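HpcH/HpaI aldolase/citrate lyase family protein (PDB 4MF4) belongs to the HpcH/HpaI aldolase/citrate lyase family, whose members are built on a TIM-barrel fold, and assembles here from six copies of the chain. Local coordinates at residues A[88-93]-A[117-122]; A[122-128]-A[155-161]. One frame throughout, in Å; residues are numbered along the deposited sequence.

Contact 1 of 2, residues A[88-93]-A[117-122]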
loop_
_atom_site.group_PDB
_atom_site.type_symbol
_atom_site.label_atom_id
_atom_site.label_comp_id
_atom_site.label_asym_id
_atom_site.label_seq_id
_atom_site.Cartn_x
_atom_site.Cartn_y
_atom_site.Cartn_z
ATOM N N ARG A 88 18.627 17.077 7.260
ATOM C CA ARG A 88 19.438 16.670 8.387
ATOM C C ARG A 88 18.632 16.793 9.689
ATOM O O ARG A 88 18.983 17.588 10.545
ATOM C CB ARG A 88 20.676 17.552 8.415
ATOM C CG ARG A 88 21.866 16.910 9.044
ATOM C CD ARG A 88 23.047 17.832 8.925
ATOM N NE ARG A 88 22.847 19.027 9.708
ATOM C CZ ARG A 88 22.603 20.229 9.226
ATOM N NH1 ARG A 88 22.602 20.469 7.918
ATOM N NH2 ARG A 88 22.448 21.215 10.089
ATOM N N GLU A 89 17.526 16.052 9.795
ATOM C CA GLU A 89 16.671 16.045 10.968
ATOM C C GLU A 89 16.911 14.731 11.698
ATOM O O GLU A 89 16.882 13.679 11.080
ATOM C CB GLU A 89 15.187 16.109 10.588
ATOM C CG GLU A 89 14.730 17.309 9.730
ATOM C CD GLU A 89 14.818 18.652 10.433
ATOM O OE1 GLU A 89 14.949 18.712 11.681
ATOM O OE2 GLU A 89 14.769 19.677 9.718
ATOM N N PRO A 90 17.120 14.783 13.015
ATOM C CA PRO A 90 17.354 13.555 13.764
ATOM C C PRO A 90 16.366 12.402 13.429
ATOM O O PRO A 90 16.781 11.249 13.196
ATOM C CB PRO A 90 17.210 13.997 15.232
ATOM C CG PRO A 90 17.513 15.465 15.252
ATOM C CD PRO A 90 17.203 15.999 13.862
ATOM N N TRP A 91 15.065 12.703 13.383
ATOM C CA TRP A 91 14.077 11.631 13.186
ATOM C C TRP A 91 14.172 10.938 11.825
ATOM O O TRP A 91 13.987 9.721 11.726
ATOM C CB TRP A 91 12.649 12.134 13.475
ATOM C CG TRP A 91 11.932 12.838 12.358
ATOM C CD1 TRP A 91 11.961 14.179 12.089
ATOM C CD2 TRP A 91 10.975 12.280 11.433
ATOM N NE1 TRP A 91 11.128 14.484 11.014
ATOM C CE2 TRP A 91 10.524 13.336 10.589
ATOM C CE3 TRP A 91 10.472 11.006 11.219
ATOM C CZ2 TRP A 91 9.555 13.147 9.611
ATOM C CZ3 TRP A 91 9.531 10.813 10.224
ATOM C CH2 TRP A 91 9.092 11.874 9.427
ATOM N N LEU A 92 14.478 11.696 10.774
ATOM C CA LEU A 92 14.694 11.130 9.428
ATOM C C LEU A 92 15.955 10.250 9.336
ATOM O O LEU A 92 15.962 9.207 8.695
ATOM C CB LEU A 92 14.801 12.277 8.426
ATOM C CG LEU A 92 13.497 13.029 8.204
ATOM C CD1 LEU A 92 13.693 14.346 7.466
ATOM C CD2 LEU A 92 12.494 12.125 7.458
ATOM N N VAL A 93 17.016 10.670 9.992
ATOM C CA VAL A 93 18.282 9.920 10.010
ATOM C C VAL A 93 18.124 8.616 10.781
ATOM O O VAL A 93 18.615 7.603 10.351
ATOM C CB VAL A 93 19.424 10.768 10.601
ATOM C CG1 VAL A 93 20.696 9.970 10.901
ATOM C CG2 VAL A 93 19.733 11.927 9.672
ATOM N N HIS A 117 27.557 17.859 12.529
ATOM C CA HIS A 117 26.207 17.512 13.049
ATOM C C HIS A 117 25.672 16.247 12.345
ATOM O O HIS A 117 25.195 15.334 12.973
ATOM C CB HIS A 117 25.256 18.698 12.906
ATOM C CG HIS A 117 23.884 18.425 13.444
ATOM N ND1 HIS A 117 22.753 18.442 12.662
ATOM C CD2 HIS A 117 23.473 18.062 14.680
ATOM C CE1 HIS A 117 21.694 18.155 13.400
ATOM N NE2 HIS A 117 22.107 17.902 14.626
ATOM N N ALA A 118 25.854 16.164 11.043
ATOM C CA ALA A 118 25.425 15.041 10.234
ATOM C C ALA A 118 26.078 13.775 10.737
ATOM O O ALA A 118 25.404 12.781 11.000
ATOM C CB ALA A 118 25.772 15.300 8.763
ATOM N N VAL A 119 27.372 13.847 11.002
ATOM C CA VAL A 119 28.098 12.720 11.586
ATOM C C VAL A 119 27.587 12.320 12.957
ATOM O O VAL A 119 27.382 11.144 13.182
ATOM C CB VAL A 119 29.638 12.977 11.683
ATOM C CG1 VAL A 119 30.358 11.854 12.447
ATOM C CG2 VAL A 119 30.245 13.082 10.297
ATOM N N ARG A 120 27.410 13.280 13.862
ATOM C CA ARG A 120 26.903 13.016 15.211
ATOM C C ARG A 120 25.596 12.256 15.187
ATOM O O ARG A 120 25.359 11.387 16.012
ATOM C CB ARG A 120 26.651 14.333 15.984
ATOM C CG ARG A 120 27.897 15.117 16.381
ATOM C CD ARG A 120 27.508 16.418 17.092
ATOM N NE ARG A 120 26.887 16.102 18.381
ATOM C CZ ARG A 120 26.287 16.965 19.196
ATOM N NH1 ARG A 120 26.168 18.245 18.863
ATOM N NH2 ARG A 120 25.779 16.532 20.357
ATOM N N LEU A 121 24.725 12.620 14.259
ATOM C CA LEU A 121 23.415 12.012 14.132
ATOM C C LEU A 121 23.529 10.553 13.762
ATOM O O LEU A 121 22.610 9.796 14.055
ATOM C CB LEU A 121 22.522 12.721 13.122
ATOM C CG LEU A 121 22.037 14.135 13.432
ATOM C CD1 LEU A 121 21.211 14.584 12.233
ATOM C CD2 LEU A 121 21.202 14.269 14.698
ATOM N N THR A 122 24.651 10.138 13.198
ATOM C CA THR A 122 24.871 8.725 12.836
ATOM C C THR A 122 25.635 7.860 13.832
ATOM O O THR A 122 25.786 6.644 13.591
ATOM C CB THR A 122 25.579 8.578 11.459
ATOM O OG1 THR A 122 26.982 8.880 11.575
ATOM C CG2 THR A 122 24.919 9.440 10.436
#
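Arg88 and Pro90 bring the start of helix 90-98 up against the last turn of helix 112-121, with Arg88 facing Ala118 (6.5 Å between their CA atoms) and Pro90 facing Leu121 (6.3 Å between CA atoms). Glu89 holds the N-cap position of the first helix, and the backbone bond from Val93 N to Glu89 O closes its first turn.

The polar end of the interface is a single, nearly straight bond: Arg88 NE donates to His117 ND1 over 3.0 Å, with an N-H...N angle of 169°. The donor lies in the imidazole plane and ND1 lies in the guanidinium plane, yet the two planes stand 87° apart, so the groups meet edge to edge, turned almost perpendicular. ND1 therefore acts as acceptor here. Arg88 reaches it through an extended start, CG anti to the backbone N (chi1 -153°), followed by a bend at chi3 that turns NE toward ND1. On the way its CD rests on Ala118 CB at 3.7 Å.

Leu121 carries the apolar half. Its two methyls part around the helix start: CD2 packs on the pyrrolidine ring of Pro90, 3.9 Å from CG, whereas CD1 is shared by Arg88 CG and by Val93 CG2, 4.0 Å away from the latter. The other valine methyl, CG1, lies against the backbone at Leu121 O. Beneath this layer Val93 and Ala118 both rest on Phe106 of strand 103-106. The start of one helix set against the end of the next, with the intervening strand 103-106 beneath, fits the beta-alpha succession of a TIM barrel.

Contact 2 of 2, residues A[122-128]-A[155-161]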
loop_
_atom_site.group_PDB
_atom_site.type_symbol
_atom_site.label_atom_id
_atom_site.label_comp_id
_atom_site.label_asym_id
_atom_site.label_seq_id
_atom_site.Cartn_x
_atom_site.Cartn_y
_atom_site.Cartn_z
ATOM N N THR A 122 24.651 10.138 13.198
ATOM C CA THR A 122 24.871 8.725 12.836
ATOM C C THR A 122 25.635 7.860 13.832
ATOM O O THR A 122 25.786 6.644 13.591
ATOM C CB THR A 122 25.579 8.578 11.459
ATOM O OG1 THR A 122 26.982 8.880 11.575
ATOM C CG2 THR A 122 24.919 9.440 10.436
ATOM N N ARG A 123 26.051 8.451 14.963
ATOM C CA ARG A 123 26.902 7.764 15.931
ATOM C C ARG A 123 26.198 7.557 17.288
ATOM O O ARG A 123 25.646 8.470 17.847
ATOM C CB ARG A 123 28.192 8.552 16.177
ATOM C CG ARG A 123 29.139 8.695 14.969
ATOM C CD ARG A 123 29.412 7.362 14.301
ATOM N NE ARG A 123 30.609 7.332 13.468
ATOM C CZ ARG A 123 30.648 7.500 12.144
ATOM N NH1 ARG A 123 29.565 7.761 11.423
ATOM N NH2 ARG A 123 31.817 7.401 11.516
ATOM N N PHE A 124 26.216 6.323 17.771
ATOM C CA PHE A 124 25.954 6.043 19.165
ATOM C C PHE A 124 27.006 6.714 20.060
ATOM O O PHE A 124 28.195 6.667 19.749
ATOM C CB PHE A 124 26.017 4.556 19.393
ATOM C CG PHE A 124 24.882 3.791 18.769
ATOM C CD1 PHE A 124 23.587 4.215 18.913
ATOM C CD2 PHE A 124 25.138 2.609 18.079
ATOM C CE1 PHE A 124 22.544 3.476 18.371
ATOM C CE2 PHE A 124 24.119 1.874 17.539
ATOM C CZ PHE A 124 22.815 2.311 17.665
ATOM N N PRO A 125 26.580 7.325 21.175
ATOM C CA PRO A 125 27.605 7.891 22.072
ATOM C C PRO A 125 28.611 6.817 22.546
ATOM O O PRO A 125 28.219 5.759 23.024
ATOM C CB PRO A 125 26.803 8.461 23.244
ATOM C CG PRO A 125 25.371 8.315 22.914
ATOM C CD PRO A 125 25.214 7.454 21.700
ATOM N N SER A 126 29.893 7.088 22.399
ATOM C CA SER A 126 30.913 6.103 22.684
ATOM C C SER A 126 32.261 6.799 22.866
ATOM O O SER A 126 32.378 8.006 22.616
ATOM C CB SER A 126 30.962 5.186 21.491
ATOM O OG SER A 126 31.285 5.949 20.341
ATOM N N PRO A 127 33.296 6.056 23.273
ATOM C CA PRO A 127 34.597 6.725 23.459
ATOM C C PRO A 127 35.136 7.452 22.221
ATOM O O PRO A 127 35.764 8.487 22.338
ATOM C CB PRO A 127 35.528 5.572 23.840
ATOM C CG PRO A 127 34.640 4.565 24.512
ATOM C CD PRO A 127 33.276 4.699 23.864
ATOM N N GLU A 128 34.902 6.894 21.048
ATOM C CA GLU A 128 35.379 7.485 19.820
ATOM C C GLU A 128 34.424 8.601 19.357
ATOM O O GLU A 128 34.841 9.530 18.671
ATOM C CB GLU A 128 35.603 6.413 18.743
ATOM C CG GLU A 128 34.373 5.981 17.940
ATOM C CD GLU A 128 33.476 4.968 18.648
ATOM O OE1 GLU A 128 33.753 4.608 19.839
ATOM O OE2 GLU A 128 32.485 4.534 17.988
ATOM N N ALA A 155 28.139 -1.080 15.520
ATOM C CA ALA A 155 27.451 -0.304 14.489
ATOM C C ALA A 155 28.222 0.908 14.030
ATOM O O ALA A 155 28.239 1.186 12.821
ATOM C CB ALA A 155 26.052 0.127 14.938
ATOM N N ASN A 156 28.823 1.662 14.953
ATOM C CA ASN A 156 29.452 2.939 14.566
ATOM C C ASN A 156 30.504 2.753 13.491
ATOM O O ASN A 156 30.587 3.552 12.553
ATOM C CB ASN A 156 30.073 3.701 15.761
ATOM C CG ASN A 156 29.047 4.400 16.647
ATOM O OD1 ASN A 156 27.805 4.407 16.411
ATOM N ND2 ASN A 156 29.566 5.007 17.701
ATOM N N ALA A 157 31.310 1.695 13.623
ATOM C CA ALA A 157 32.436 1.439 12.707
ATOM C C ALA A 157 32.012 1.178 11.258
ATOM O O ALA A 157 32.809 1.350 10.358
ATOM C CB ALA A 157 33.269 0.232 13.220
ATOM N N GLN A 158 30.754 0.777 11.041
ATOM C CA GLN A 158 30.290 0.420 9.712
ATOM C C GLN A 158 29.407 1.477 9.059
ATOM O O GLN A 158 28.973 1.274 7.939
ATOM C CB GLN A 158 29.571 -0.933 9.712
ATOM C CG GLN A 158 30.401 -2.114 10.218
ATOM C CD GLN A 158 31.793 -2.139 9.644
ATOM O OE1 GLN A 158 31.995 -1.874 8.465
ATOM N NE2 GLN A 158 32.765 -2.415 10.488
ATOM N N VAL A 159 29.156 2.591 9.743
ATOM C CA VAL A 159 28.342 3.662 9.144
ATOM C C VAL A 159 29.222 4.649 8.394
ATOM O O VAL A 159 30.202 5.173 8.943
ATOM C CB VAL A 159 27.526 4.423 10.199
ATOM C CG1 VAL A 159 26.738 5.543 9.545
ATOM C CG2 VAL A 159 26.563 3.494 10.895
ATOM N N ALA A 160 28.902 4.877 7.125
ATOM C CA ALA A 160 29.594 5.856 6.305
ATOM C C ALA A 160 28.750 7.085 5.999
ATOM O O ALA A 160 27.549 6.986 5.807
ATOM C CB ALA A 160 30.057 5.210 5.020
ATOM N N VAL A 161 29.400 8.248 5.987
ATOM C CA VAL A 161 28.728 9.517 5.772
ATOM C C VAL A 161 29.292 10.181 4.508
ATOM O O VAL A 161 30.496 10.395 4.367
ATOM C CB VAL A 161 28.867 10.449 6.980
ATOM C CG1 VAL A 161 28.323 11.850 6.691
ATOM C CG2 VAL A 161 28.224 9.845 8.223
HETATM O O HOH W 1 25.794 3.968 14.372
#
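Asn156 inserts its carboxamide into the loop that follows helix 112-121, tying together two parts of the connection from that helix to barrel strand 160-165 of the TIM barrel. Its amide pairs with both the backbone N-H and the backbone C=O of Phe124: Phe124 N donates to Asn156 OD1 at 2.8 Å, on a lone pair in the carbonyl plane, and Asn156 ND2 returns a straighter bond to Phe124 O (166°). The second ND2 proton goes to Glu128 OE2 at 3.0 Å, which it meets from above the carboxylate plane, the two flat groups being 68° apart. Three direct bonds thus fix the rotation of the amide and tell its oxygen from its nitrogen.

Around this polar centre, the Phe124 ring approaches Ala155, with CE2 3.7 Å from CB, and packs on Leu200 of the second subunit. Arg123 also passes the amide with its CD, and the backbone oxygen of Asn156 lies above one face of its guanidinium, offset toward the rim. A bend at chi2 (-50°) folds the arginine back so that NH1 reaches Thr122 OG1, a bond of 2.8 Å; that hydroxyl in turn lies beside Val161 CG2, while Thr122 CB meets Val159 CG1. Farther out, Lys17 of helix 15-22 binds the backbone oxygens of Ala157 and Val159, and Asp184 accepts from Val161 N. One water completes the grip on Asn156 OD1, donating to it at 2.9 Å and to Thr122 O at 2.8 Å.

How the contacts relate
Contacts 1 and 2 follow one another along the chain and share Thr122; their centres are about 12 Å apart. Thr122 contributes to both, with its methyl near Val93 in contact 1. A second junction joins them directly, Val119 CG2 lying 4.3 Å from Val161 CG1. Phe106 of strand 103-106 also touches Thr122 and Val161, so it serves both contacts. The centres of contacts 1 and 2 lie about 14 and 17 Å from the centre of the chain, on the same side of it, and both contacts are near other subunits.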